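Putative uncharacterized protein gbs0355 (Streptococcus agalactiae, PDB 3OKZ) is of unknown function but belongs to the LytR/CpsA/Psr family, whose members probably transfer glycopolymers from lipid carriers to the bacterial cell wall. Local coordinates at residues 14-20 with 230-234; 42-47 with 59-64; 110-116 with 216-221; 267-271 with 285-289. One frame throughout, in Å; residues are numbered along the deposited sequence.

Contact 1 (14-20 with 230-234); sequences IEETKPF and NLLAY
Tyr234 is the bump of this contact and the loop 14-20 is its hollow. The ring reaches into the bend made by the type I beta turn from Ile14 to Thr17, and its OH settles between the CA atoms of those two residues. There it donates a hydrogen bond to the carbonyl of Lys18 (Tyr234 OH to Lys18 O 3.3 Å), coming from above the carbonyl plane, 40° out of it. Phe20 closes the hollow over one ring face in a T-shaped stack: its CD2-CE2 edge points down on Tyr234, with ring centroids 4.9 Å apart and planes at 84°. The Phe20 ring in turn meets Tyr111 nearly at right angles.

Ile14 fills the groove between Tyr234 and the helical turn at Asn230 and Leu231, and its branches divide the work. CG2, lying opposite the backbone N, rests on CB of Asn230 at 3.7 Å, while CG1 lies 3.8 Å from Tyr234 OH. The extended outer torsion (chi2 -175°) carries CD1 on to CD2 of Leu231, also 3.8 Å away.

A water bridges the two segments on the polar side. It gives a hydrogen to Ile14 O (2.7 Å from the water) and accepts one from Thr17 OG1 (2.8 Å); its third link, to Asn230 O, is less sure because that oxygen is crowded in the model. The chemistry is thus mostly apolar and aromatic, with one phenol bond and one water held by Ile14 O and the Thr17 hydroxyl, which implies that fit of shape rather than charge joins this loop to residues 230-234.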
loop_
_atom_site.group_PDB
_atom_site.type_symbol
_atom_site.label_atom_id
_atom_site.label_comp_id
_atom_site.label_asym_id
_atom_site.label_seq_id
_atom_site.Cartn_x
_atom_site.Cartn_y
_atom_site.Cartn_z
ATOM N N ILE A 14 12.381 -15.474 1.122
ATOM C CA ILE A 14 13.420 -14.926 0.267
ATOM C C ILE A 14 14.689 -15.760 0.317
ATOM O O ILE A 14 15.401 -15.874 -0.681
ATOM C CB ILE A 14 13.731 -13.464 0.651
ATOM C CG1 ILE A 14 12.564 -12.567 0.217
ATOM C CG2 ILE A 14 15.037 -13.016 0.012
ATOM C CD1 ILE A 14 12.788 -11.101 0.438
ATOM N N GLU A 15 14.967 -16.345 1.479
ATOM C CA GLU A 15 16.153 -17.178 1.646
ATOM C C GLU A 15 15.965 -18.498 0.923
ATOM O O GLU A 15 16.904 -19.276 0.783
ATOM C CB GLU A 15 16.418 -17.448 3.128
ATOM C CG GLU A 15 16.614 -16.189 3.942
ATOM C CD GLU A 15 15.305 -15.547 4.326
ATOM O OE1 GLU A 15 14.804 -15.881 5.418
ATOM O OE2 GLU A 15 14.776 -14.726 3.543
ATOM N N GLU A 16 14.747 -18.738 0.452
ATOM C CA GLU A 16 14.422 -19.973 -0.242
ATOM C C GLU A 16 13.808 -19.693 -1.605
ATOM O O GLU A 16 13.202 -20.572 -2.207
ATOM C CB GLU A 16 13.452 -20.779 0.613
ATOM C CG GLU A 16 13.874 -20.806 2.069
ATOM C CD GLU A 16 12.853 -21.447 2.972
ATOM O OE1 GLU A 16 13.110 -21.504 4.192
ATOM O OE2 GLU A 16 11.800 -21.891 2.470
ATOM N N THR A 17 13.967 -18.463 -2.079
ATOM C CA THR A 17 13.437 -18.039 -3.364
ATOM C C THR A 17 11.998 -18.505 -3.592
ATOM O O THR A 17 11.638 -18.945 -4.695
ATOM C CB THR A 17 14.309 -18.553 -4.522
ATOM O OG1 THR A 17 15.691 -18.489 -4.148
ATOM C CG2 THR A 17 14.103 -17.679 -5.759
ATOM N N LYS A 18 11.184 -18.392 -2.543
ATOM C CA LYS A 18 9.773 -18.779 -2.571
ATOM C C LYS A 18 8.912 -17.520 -2.749
ATOM O O LYS A 18 9.257 -16.450 -2.238
ATOM C CB LYS A 18 9.417 -19.476 -1.253
ATOM C CG LYS A 18 7.994 -20.009 -1.174
ATOM C CD LYS A 18 7.741 -21.148 -2.169
ATOM C CE LYS A 18 6.252 -21.501 -2.246
ATOM N NZ LYS A 18 5.922 -22.428 -3.370
ATOM N N PRO A 19 7.786 -17.626 -3.486
ATOM C CA PRO A 19 6.890 -16.484 -3.715
ATOM C C PRO A 19 6.539 -15.824 -2.388
ATOM O O PRO A 19 6.390 -16.507 -1.372
ATOM C CB PRO A 19 5.672 -17.129 -4.360
ATOM C CG PRO A 19 6.254 -18.263 -5.105
ATOM C CD PRO A 19 7.243 -18.834 -4.127
ATOM N N PHE A 20 6.396 -14.506 -2.370
ATOM C CA PHE A 20 6.074 -13.891 -1.101
ATOM C C PHE A 20 5.189 -12.666 -1.190
ATOM O O PHE A 20 4.942 -12.138 -2.275
ATOM C CB PHE A 20 7.361 -13.565 -0.360
ATOM C CG PHE A 20 8.162 -12.465 -0.993
ATOM C CD1 PHE A 20 8.003 -11.143 -0.578
ATOM C CD2 PHE A 20 9.087 -12.749 -2.000
ATOM C CE1 PHE A 20 8.760 -10.121 -1.155
ATOM C CE2 PHE A 20 9.849 -11.727 -2.581
ATOM C CZ PHE A 20 9.686 -10.416 -2.159
ATOM N N ASN A 230 19.872 -13.223 -3.276
ATOM C CA ASN A 230 18.530 -13.661 -2.946
ATOM C C ASN A 230 17.478 -12.735 -3.540
ATOM O O ASN A 230 16.552 -13.183 -4.217
ATOM C CB ASN A 230 18.399 -13.697 -1.430
ATOM C CG ASN A 230 19.582 -14.366 -0.774
ATOM O OD1 ASN A 230 19.607 -15.583 -0.608
ATOM N ND2 ASN A 230 20.585 -13.573 -0.419
ATOM N N LEU A 231 17.621 -11.441 -3.282
ATOM C CA LEU A 231 16.674 -10.470 -3.796
ATOM C C LEU A 231 16.705 -10.372 -5.323
ATOM O O LEU A 231 15.650 -10.375 -5.970
ATOM C CB LEU A 231 16.934 -9.118 -3.143
ATOM C CG LEU A 231 16.339 -9.079 -1.728
ATOM C CD1 LEU A 231 17.029 -8.021 -0.885
ATOM C CD2 LEU A 231 14.834 -8.818 -1.825
ATOM N N LEU A 232 17.906 -10.301 -5.898
ATOM C CA LEU A 232 18.051 -10.236 -7.352
ATOM C C LEU A 232 17.254 -11.365 -7.990
ATOM O O LEU A 232 16.840 -11.280 -9.148
ATOM C CB LEU A 232 19.515 -10.385 -7.745
ATOM C CG LEU A 232 20.458 -9.183 -7.720
ATOM C CD1 LEU A 232 20.007 -8.130 -6.723
ATOM C CD2 LEU A 232 21.848 -9.696 -7.379
ATOM N N ALA A 233 17.049 -12.430 -7.229
ATOM C CA ALA A 233 16.305 -13.565 -7.729
ATOM C C ALA A 233 14.894 -13.164 -8.133
ATOM O O ALA A 233 14.246 -13.883 -8.896
ATOM C CB ALA A 233 16.258 -14.664 -6.679
ATOM N N TYR A 234 14.412 -12.019 -7.639
ATOM C CA TYR A 234 13.053 -11.583 -7.974
ATOM C C TYR A 234 12.993 -10.396 -8.945
ATOM O O TYR A 234 11.907 -9.949 -9.339
ATOM C CB TYR A 234 12.279 -11.242 -6.702
ATOM C CG TYR A 234 12.280 -12.324 -5.638
ATOM C CD1 TYR A 234 13.393 -12.528 -4.827
ATOM C CD2 TYR A 234 11.147 -13.114 -5.412
ATOM C CE1 TYR A 234 13.384 -13.487 -3.803
ATOM C CE2 TYR A 234 11.124 -14.076 -4.395
ATOM C CZ TYR A 234 12.247 -14.253 -3.589
ATOM O OH TYR A 234 12.228 -15.169 -2.555
HETATM O O HOH W 1 15.982 -15.851 -3.271
#

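Contact 2 (42-47 with 59-64)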
loop_
_atom_site.group_PDB
_atom_site.type_symbol
_atom_site.label_atom_id
_atom_site.label_comp_id
_atom_site.label_asym_id
_atom_site.label_seq_id
_atom_site.Cartn_x
_atom_site.Cartn_y
_atom_site.Cartn_z
ATOM N N SER A 42 -1.477 5.956 7.699
ATOM C CA SER A 42 -1.273 5.124 6.522
ATOM C C SER A 42 -1.738 5.951 5.343
ATOM O O SER A 42 -2.935 6.040 5.059
ATOM C CB SER A 42 -2.086 3.823 6.608
ATOM O OG SER A 42 -3.488 4.055 6.565
ATOM N N ASP A 43 -0.777 6.575 4.675
ATOM C CA ASP A 43 -1.062 7.413 3.526
ATOM C C ASP A 43 -1.354 6.521 2.331
ATOM O O ASP A 43 -1.942 6.955 1.341
ATOM C CB ASP A 43 0.137 8.304 3.233
ATOM C CG ASP A 43 -0.220 9.475 2.364
ATOM O OD1 ASP A 43 -1.085 10.272 2.785
ATOM O OD2 ASP A 43 0.363 9.598 1.266
ATOM N N SER A 44 -0.938 5.264 2.439
ATOM C CA SER A 44 -1.147 4.294 1.380
ATOM C C SER A 44 -0.870 2.888 1.863
ATOM O O SER A 44 0.013 2.666 2.694
ATOM C CB SER A 44 -0.231 4.576 0.202
ATOM O OG SER A 44 -0.516 3.675 -0.847
HETATM N N MSE A 45 -1.635 1.938 1.343
HETATM C CA MSE A 45 -1.427 0.564 1.714
HETATM C C MSE A 45 -1.604 -0.314 0.517
HETATM O O MSE A 45 -2.656 -0.303 -0.107
HETATM C CB MSE A 45 -2.388 0.162 2.810
HETATM C CG MSE A 45 -1.798 0.370 4.184
HETATM SE SE MSE A 45 -2.931 -0.365 5.512
HETATM C CE MSE A 45 -4.251 1.044 5.551
ATOM N N ILE A 46 -0.561 -1.061 0.185
ATOM C CA ILE A 46 -0.619 -1.948 -0.968
ATOM C C ILE A 46 -0.042 -3.292 -0.605
ATOM O O ILE A 46 1.077 -3.368 -0.096
ATOM C CB ILE A 46 0.198 -1.417 -2.162
ATOM C CG1 ILE A 46 -0.130 0.049 -2.425
ATOM C CG2 ILE A 46 -0.100 -2.246 -3.386
ATOM C CD1 ILE A 46 0.541 0.988 -1.450
ATOM N N LEU A 47 -0.812 -4.345 -0.861
ATOM C CA LEU A 47 -0.366 -5.702 -0.587
ATOM C C LEU A 47 0.290 -6.161 -1.885
ATOM O O LEU A 47 -0.354 -6.200 -2.936
ATOM C CB LEU A 47 -1.558 -6.591 -0.219
ATOM C CG LEU A 47 -1.308 -7.964 0.427
ATOM C CD1 LEU A 47 -0.971 -9.015 -0.636
ATOM C CD2 LEU A 47 -0.197 -7.840 1.461
HETATM N N MSE A 59 -0.184 -6.052 -7.523
HETATM C CA MSE A 59 -0.318 -5.028 -6.499
HETATM C C MSE A 59 -1.767 -4.734 -6.227
HETATM O O MSE A 59 -2.515 -4.340 -7.123
HETATM C CB MSE A 59 0.335 -3.738 -6.938
HETATM C CG MSE A 59 1.796 -3.848 -7.227
HETATM SE SE MSE A 59 2.428 -2.092 -7.549
HETATM C CE MSE A 59 2.999 -1.690 -5.746
ATOM N N THR A 60 -2.162 -4.911 -4.978
ATOM C CA THR A 60 -3.528 -4.628 -4.601
ATOM C C THR A 60 -3.594 -3.483 -3.578
ATOM O O THR A 60 -3.119 -3.596 -2.445
ATOM C CB THR A 60 -4.205 -5.913 -4.088
ATOM O OG1 THR A 60 -4.248 -6.861 -5.163
ATOM C CG2 THR A 60 -5.640 -5.647 -3.628
ATOM N N SER A 61 -4.157 -2.362 -4.020
ATOM C CA SER A 61 -4.320 -1.183 -3.178
ATOM C C SER A 61 -5.479 -1.455 -2.224
ATOM O O SER A 61 -6.488 -2.046 -2.611
ATOM C CB SER A 61 -4.627 0.043 -4.046
ATOM O OG SER A 61 -3.626 0.263 -5.034
ATOM N N LEU A 62 -5.348 -1.015 -0.981
ATOM C CA LEU A 62 -6.386 -1.262 0.017
ATOM C C LEU A 62 -7.039 0.034 0.468
ATOM O O LEU A 62 -6.431 0.829 1.183
ATOM C CB LEU A 62 -5.773 -1.991 1.215
ATOM C CG LEU A 62 -4.806 -3.119 0.824
ATOM C CD1 LEU A 62 -4.153 -3.752 2.069
ATOM C CD2 LEU A 62 -5.567 -4.151 0.015
ATOM N N GLU A 63 -8.291 0.223 0.052
ATOM C CA GLU A 63 -9.075 1.421 0.370
ATOM C C GLU A 63 -9.082 1.776 1.851
ATOM O O GLU A 63 -9.623 1.041 2.674
ATOM C CB GLU A 63 -10.514 1.239 -0.113
ATOM C CG GLU A 63 -11.424 2.406 0.237
ATOM C CD GLU A 63 -10.815 3.744 -0.140
ATOM O OE1 GLU A 63 -10.482 3.936 -1.331
ATOM O OE2 GLU A 63 -10.665 4.605 0.754
ATOM N N ARG A 64 -8.490 2.919 2.177
ATOM C CA ARG A 64 -8.393 3.401 3.559
ATOM C C ARG A 64 -9.718 3.558 4.293
ATOM O O ARG A 64 -9.747 3.545 5.525
ATOM C CB ARG A 64 -7.686 4.749 3.578
ATOM C CG ARG A 64 -8.351 5.782 2.661
ATOM C CD ARG A 64 -7.743 7.156 2.842
ATOM N NE ARG A 64 -6.289 7.099 2.778
ATOM C CZ ARG A 64 -5.496 8.154 2.911
ATOM N NH1 ARG A 64 -6.019 9.358 3.116
ATOM N NH2 ARG A 64 -4.181 8.004 2.844
HETATM O O HOH W 2 -2.566 2.287 -2.889
HETATM O O HOH W 3 -1.451 -7.933 -4.954
#
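Ile46 faces Ser61 as a non-hydrogen-bonded antiparallel pair in the hairpin of strands 41-51 and 56-62. Its CB stands 4.0 Å from Thr60 O, the carbonyl that also takes a CA-H...O contact from Ile46 CA. CG2, trans to the backbone N, leans toward strand 56-62 and touches both CB and CE of selenomethionine Met59, each 3.9 Å from Ile46 CG2. CG1 leads to the tip, Ile46 CD1, which comes 3.7 Å from the water that hydrogen-bonds Ser44 OG and Ser61 OG. The same side chain also packs on Leu24 of strand 20-28.

Beyond it, Leu47 and Thr60 exchange two backbone hydrogen bonds, and Leu62 N adds a third to Met45 O (2.9 Å, 155° at the hydrogen). At the classic bulge that breaks strand 41-51, where Asp43 and Ser44 oppose Gly26, the poorly ordered Arg64 reaches back: its NH2 makes a weak bond to Asp43 O (2.9 Å) and a long salt bridge to Asp43 OD1 (3.8 Å). Asp43 has a closer ionic partner in Arg170, with Arg182 more distant. A buried hairpin therefore ends in a cluster of arginines around a carboxylate, consistent with the arginine-lined pocket that receives the phosphates of the lipid carrier in LytR/CpsA/Psr relatives.

Contact 3 (110-116 with 216-221); sequences DYFMQIN and NMQTNI
At the rim of the seven-stranded mixed sheet, strand 217-219 runs antiparallel to strand 111-116, and Phe112 and Asn220 stand at one end of the pairing. Phe112 O accepts from Asn220 N (2.9 Å) and more weakly from Thr219 OG1 (3.3 Å). The side chains meet at their bases, Phe112 CB lying 4.0 Å from Asn220 CB. Gln114 and Gln218 form the hydrogen-bonded pair next along, Gln218 N donating to Gln114 O (2.8 Å) and Gln114 N to Gln218 O (3.1 Å). At the far end Asn116 N donates to Asn216 O.

Within this chain strand 217-219 is outermost, whereas strand 111-116 is bonded on its other side to strand 20-28. One face of the pair carries selenomethionines Met113 and Met217, with Ile115 and Thr219. Met113 stretches out and bends at its last torsion, bringing CE to 3.6 Å from Met217 SE; Ile115 CG1 lies against Met217 CB.

Where strand 217-219 ends, the chain makes an ST turn. Thr219 OG1, opposite its own backbone N (chi1 173°), accepts from Ile221 N at 2.7 Å, and Ile221 CG1 then reaches CD2 of Tyr111 (3.9 Å), the two side chains crossing near a right angle. At the other end Asn116 is the N-cap of helix 117-126, its OD1 accepting from Gly119 N.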
loop_
_atom_site.group_PDB
_atom_site.type_symbol
_atom_site.label_atom_id
_atom_site.label_comp_id
_atom_site.label_asym_id
_atom_site.label_seq_id
_atom_site.Cartn_x
_atom_site.Cartn_y
_atom_site.Cartn_z
ATOM N N ASP A 110 4.114 -12.245 4.543
ATOM C CA ASP A 110 5.554 -12.465 4.657
ATOM C C ASP A 110 6.386 -11.291 5.187
ATOM O O ASP A 110 7.006 -11.376 6.249
ATOM C CB ASP A 110 6.093 -12.900 3.294
ATOM C CG ASP A 110 5.719 -14.320 2.953
ATOM O OD1 ASP A 110 5.560 -14.631 1.759
ATOM O OD2 ASP A 110 5.592 -15.133 3.887
ATOM N N TYR A 111 6.403 -10.193 4.445
ATOM C CA TYR A 111 7.189 -9.045 4.861
ATOM C C TYR A 111 6.376 -7.770 5.019
ATOM O O TYR A 111 5.149 -7.787 5.001
ATOM C CB TYR A 111 8.349 -8.826 3.880
ATOM C CG TYR A 111 9.196 -10.060 3.731
ATOM C CD1 TYR A 111 8.912 -11.012 2.755
ATOM C CD2 TYR A 111 10.219 -10.333 4.641
ATOM C CE1 TYR A 111 9.620 -12.212 2.694
ATOM C CE2 TYR A 111 10.930 -11.532 4.592
ATOM C CZ TYR A 111 10.624 -12.468 3.622
ATOM O OH TYR A 111 11.287 -13.674 3.617
ATOM N N PHE A 112 7.075 -6.658 5.172
ATOM C CA PHE A 112 6.427 -5.385 5.374
ATOM C C PHE A 112 7.431 -4.269 5.138
ATOM O O PHE A 112 8.578 -4.329 5.591
ATOM C CB PHE A 112 5.906 -5.329 6.811
ATOM C CG PHE A 112 5.821 -3.952 7.374
ATOM C CD1 PHE A 112 4.677 -3.173 7.182
ATOM C CD2 PHE A 112 6.896 -3.418 8.084
ATOM C CE1 PHE A 112 4.599 -1.877 7.683
ATOM C CE2 PHE A 112 6.836 -2.120 8.592
ATOM C CZ PHE A 112 5.681 -1.346 8.389
HETATM N N MSE A 113 6.997 -3.243 4.424
HETATM C CA MSE A 113 7.880 -2.126 4.166
HETATM C C MSE A 113 7.138 -0.806 4.293
HETATM O O MSE A 113 6.007 -0.645 3.806
HETATM C CB MSE A 113 8.489 -2.246 2.774
HETATM C CG MSE A 113 9.398 -1.088 2.415
HETATM SE SE MSE A 113 10.177 -1.244 0.672
HETATM C CE MSE A 113 11.832 -2.085 1.143
ATOM N N GLN A 114 7.771 0.138 4.973
ATOM C CA GLN A 114 7.164 1.448 5.130
ATOM C C GLN A 114 8.166 2.519 4.767
ATOM O O GLN A 114 9.349 2.408 5.094
ATOM C CB GLN A 114 6.646 1.639 6.559
ATOM C CG GLN A 114 7.694 1.709 7.656
ATOM C CD GLN A 114 7.049 1.606 9.031
ATOM O OE1 GLN A 114 5.880 1.950 9.210
ATOM N NE2 GLN A 114 7.810 1.138 10.005
ATOM N N ILE A 115 7.677 3.532 4.056
ATOM C CA ILE A 115 8.493 4.658 3.614
ATOM C C ILE A 115 7.722 5.954 3.847
ATOM O O ILE A 115 6.538 6.046 3.514
ATOM C CB ILE A 115 8.831 4.528 2.113
ATOM C CG1 ILE A 115 9.459 3.152 1.856
ATOM C CG2 ILE A 115 9.799 5.633 1.691
ATOM C CD1 ILE A 115 10.069 2.975 0.474
ATOM N N ASN A 116 8.376 6.951 4.433
ATOM C CA ASN A 116 7.699 8.220 4.689
ATOM C C ASN A 116 7.718 9.072 3.437
ATOM O O ASN A 116 8.336 8.709 2.434
ATOM C CB ASN A 116 8.347 8.983 5.848
ATOM C CG ASN A 116 9.790 9.300 5.594
ATOM O OD1 ASN A 116 10.141 9.844 4.553
ATOM N ND2 ASN A 116 10.642 8.967 6.547
ATOM N N ASN A 216 14.791 6.927 5.647
ATOM C CA ASN A 216 13.365 7.210 5.686
ATOM C C ASN A 216 12.465 6.100 5.258
ATOM O O ASN A 216 11.412 6.350 4.663
ATOM C CB ASN A 216 13.037 8.454 4.859
ATOM C CG ASN A 216 13.590 9.717 5.476
ATOM O OD1 ASN A 216 14.769 10.016 5.347
ATOM N ND2 ASN A 216 12.743 10.450 6.169
HETATM N N MSE A 217 12.884 4.873 5.551
HETATM C CA MSE A 217 12.100 3.688 5.227
HETATM C C MSE A 217 12.566 2.590 6.162
HETATM O O MSE A 217 13.762 2.431 6.391
HETATM C CB MSE A 217 12.294 3.284 3.761
HETATM C CG MSE A 217 13.551 2.492 3.455
HETATM SE SE MSE A 217 13.206 0.600 3.170
HETATM C CE MSE A 217 14.139 -0.098 4.714
ATOM N N GLN A 218 11.608 1.857 6.721
ATOM C CA GLN A 218 11.895 0.777 7.662
ATOM C C GLN A 218 11.260 -0.527 7.170
ATOM O O GLN A 218 10.056 -0.589 6.912
ATOM C CB GLN A 218 11.361 1.154 9.051
ATOM C CG GLN A 218 11.842 0.275 10.195
ATOM C CD GLN A 218 10.858 -0.827 10.564
ATOM O OE1 GLN A 218 11.111 -1.621 11.476
ATOM N NE2 GLN A 218 9.729 -0.877 9.862
ATOM N N THR A 219 12.077 -1.566 7.033
ATOM C CA THR A 219 11.576 -2.844 6.555
ATOM C C THR A 219 11.705 -4.012 7.520
ATOM O O THR A 219 12.542 -4.025 8.421
ATOM C CB THR A 219 12.250 -3.265 5.237
ATOM O OG1 THR A 219 11.843 -4.595 4.913
ATOM C CG2 THR A 219 13.766 -3.228 5.361
ATOM N N ASN A 220 10.846 -4.995 7.291
ATOM C CA ASN A 220 10.785 -6.218 8.070
ATOM C C ASN A 220 11.908 -7.135 7.570
ATOM O O ASN A 220 12.268 -8.124 8.209
ATOM C CB ASN A 220 9.433 -6.884 7.823
ATOM C CG ASN A 220 9.056 -7.834 8.907
ATOM O OD1 ASN A 220 8.007 -8.468 8.849
ATOM N ND2 ASN A 220 9.905 -7.942 9.920
ATOM N N ILE A 221 12.445 -6.787 6.408
ATOM C CA ILE A 221 13.507 -7.545 5.775
ATOM C C ILE A 221 14.827 -7.456 6.524
ATOM O O ILE A 221 15.049 -6.529 7.304
ATOM C CB ILE A 221 13.709 -7.052 4.333
ATOM C CG1 ILE A 221 12.440 -7.336 3.515
ATOM C CG2 ILE A 221 14.921 -7.731 3.703
ATOM C CD1 ILE A 221 12.512 -6.861 2.070
#

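Contact 4 (267-271 with 285-289)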
loop_
_atom_site.group_PDB
_atom_site.type_symbol
_atom_site.label_atom_id
_atom_site.label_comp_id
_atom_site.label_asym_id
_atom_site.label_seq_id
_atom_site.Cartn_x
_atom_site.Cartn_y
_atom_site.Cartn_z
ATOM N N LEU A 267 -14.631 -9.717 -1.646
ATOM C CA LEU A 267 -13.487 -9.919 -0.775
ATOM C C LEU A 267 -12.916 -11.327 -0.844
ATOM O O LEU A 267 -11.706 -11.506 -0.752
ATOM C CB LEU A 267 -13.844 -9.553 0.673
ATOM C CG LEU A 267 -12.765 -9.770 1.740
ATOM C CD1 LEU A 267 -11.445 -9.199 1.289
ATOM C CD2 LEU A 267 -13.198 -9.128 3.028
ATOM N N LEU A 268 -13.770 -12.329 -1.014
ATOM C CA LEU A 268 -13.282 -13.703 -1.104
ATOM C C LEU A 268 -12.416 -13.800 -2.362
ATOM O O LEU A 268 -11.214 -14.042 -2.282
ATOM C CB LEU A 268 -14.463 -14.682 -1.180
ATOM C CG LEU A 268 -14.269 -16.197 -0.998
ATOM C CD1 LEU A 268 -13.654 -16.807 -2.234
ATOM C CD2 LEU A 268 -13.411 -16.456 0.223
ATOM N N ALA A 269 -13.037 -13.584 -3.516
ATOM C CA ALA A 269 -12.346 -13.631 -4.797
ATOM C C ALA A 269 -10.956 -12.991 -4.760
ATOM O O ALA A 269 -9.976 -13.562 -5.246
ATOM C CB ALA A 269 -13.188 -12.941 -5.852
ATOM N N VAL A 270 -10.888 -11.796 -4.189
ATOM C CA VAL A 270 -9.644 -11.046 -4.090
ATOM C C VAL A 270 -8.630 -11.766 -3.206
ATOM O O VAL A 270 -7.432 -11.792 -3.512
ATOM C CB VAL A 270 -9.899 -9.625 -3.522
ATOM C CG1 VAL A 270 -8.608 -8.832 -3.482
ATOM C CG2 VAL A 270 -10.937 -8.909 -4.369
ATOM N N GLN A 271 -9.111 -12.340 -2.106
ATOM C CA GLN A 271 -8.237 -13.064 -1.199
ATOM C C GLN A 271 -7.605 -14.185 -2.007
ATOM O O GLN A 271 -6.398 -14.221 -2.214
ATOM C CB GLN A 271 -9.031 -13.689 -0.043
ATOM C CG GLN A 271 -9.662 -12.732 0.967
ATOM C CD GLN A 271 -10.263 -13.482 2.148
ATOM O OE1 GLN A 271 -10.693 -12.886 3.136
ATOM N NE2 GLN A 271 -10.295 -14.803 2.043
ATOM N N THR A 285 -15.249 -20.842 1.741
ATOM C CA THR A 285 -16.077 -19.977 2.569
ATOM C C THR A 285 -15.177 -18.852 3.044
ATOM O O THR A 285 -14.013 -19.068 3.365
ATOM C CB THR A 285 -16.664 -20.726 3.797
ATOM O OG1 THR A 285 -15.678 -20.814 4.833
ATOM C CG2 THR A 285 -17.094 -22.135 3.404
ATOM N N LEU A 286 -15.718 -17.649 3.083
ATOM C CA LEU A 286 -14.953 -16.485 3.481
ATOM C C LEU A 286 -14.802 -16.273 4.988
ATOM O O LEU A 286 -15.663 -16.660 5.775
ATOM C CB LEU A 286 -15.578 -15.247 2.821
ATOM C CG LEU A 286 -15.254 -13.831 3.294
ATOM C CD1 LEU A 286 -13.756 -13.576 3.268
ATOM C CD2 LEU A 286 -15.980 -12.848 2.384
ATOM N N LYS A 287 -13.678 -15.663 5.361
ATOM C CA LYS A 287 -13.340 -15.314 6.742
ATOM C C LYS A 287 -12.568 -14.006 6.630
ATOM O O LYS A 287 -11.681 -13.877 5.787
ATOM C CB LYS A 287 -12.450 -16.384 7.383
ATOM C CG LYS A 287 -11.784 -15.965 8.690
ATOM C CD LYS A 287 -10.888 -17.080 9.199
ATOM C CE LYS A 287 -9.925 -16.616 10.284
ATOM N NZ LYS A 287 -10.612 -16.240 11.548
ATOM N N THR A 288 -12.917 -13.037 7.463
ATOM C CA THR A 288 -12.275 -11.730 7.445
ATOM C C THR A 288 -12.663 -11.002 8.709
ATOM O O THR A 288 -13.582 -11.422 9.409
ATOM C CB THR A 288 -12.766 -10.870 6.266
ATOM O OG1 THR A 288 -12.032 -9.641 6.227
ATOM C CG2 THR A 288 -14.235 -10.542 6.439
ATOM N N SER A 289 -11.972 -9.907 9.003
ATOM C CA SER A 289 -12.299 -9.126 10.192
ATOM C C SER A 289 -13.071 -7.884 9.776
ATOM O O SER A 289 -13.435 -7.055 10.605
ATOM C CB SER A 289 -11.027 -8.735 10.948
ATOM O OG SER A 289 -10.063 -8.180 10.073
#
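Leu268 and Leu286 both hold CG trans to the backbone N (chi1 -167° and 164°), which lays the two side chains alongside one another, running opposite ways. This is the packing of an extended stretch against a helix: residues 285-289, on the return path after helix 264-277, lie across the side of that helix made by Leu267, Leu268 and Gln271. The segments bury 245 Å² between them, and the interface is van der Waals packing in the main.

Leu286 is the central piece. Its CB lies 3.6 Å from Leu268 CD2, and its two methyls meet different parts of the helix. Leu286 CD2 approaches the backbone, 4.1 Å from Leu268 N, while Leu286 CD1 comes to 4.2 Å from Leu267 CG and lies beside the Gln271 side chain. That side chain stands one helical turn beyond Leu267, where Gln271 N bonds back to Leu267 O, and it extends outward to cross Leu286 at about a right angle, so that Leu267, Leu268 and Gln271 together line the helix-facing side of Leu286.

Further along, Leu267 meets Thr288. The trans first torsion of Leu267 (chi1 177°) aims its CD2 at the threonine head, where it touches the branch carbon, the methyl and the hydroxyl: Leu267 CD2 lies 3.7 Å from Thr288 CB and 3.4 Å from Thr288 OG1. Leu267 also packs on Leu104, which ties the contact to helix 93-105. The hydroxyl beside this methyl has polar partners elsewhere, Thr288 OG1 being hydrogen-bonded to Leu104 O and to Ala290 N.

Contacts 2 and 3 both belong to the mixed sheet, yet differ in depth: the centre of contact 2 lies about 3 Å from the centre of the chain, contact 3 lies at the sheet's rim, and their centres are 14 Å apart. Strand 20-28 runs between them, bonded to both. Contacts 1 and 4 are more peripheral, their centres about 20 and 18 Å from that of the chain, and join loops to helices through side-chain packing instead of strand pairing. Contact 1 touches contact 3, where Tyr111 meets Phe20 and Ile14, and helix 228-232 follows strand 217-219. Contact 4, touching none of the others, is largely aliphatic, whereas contact 2 ends among charges.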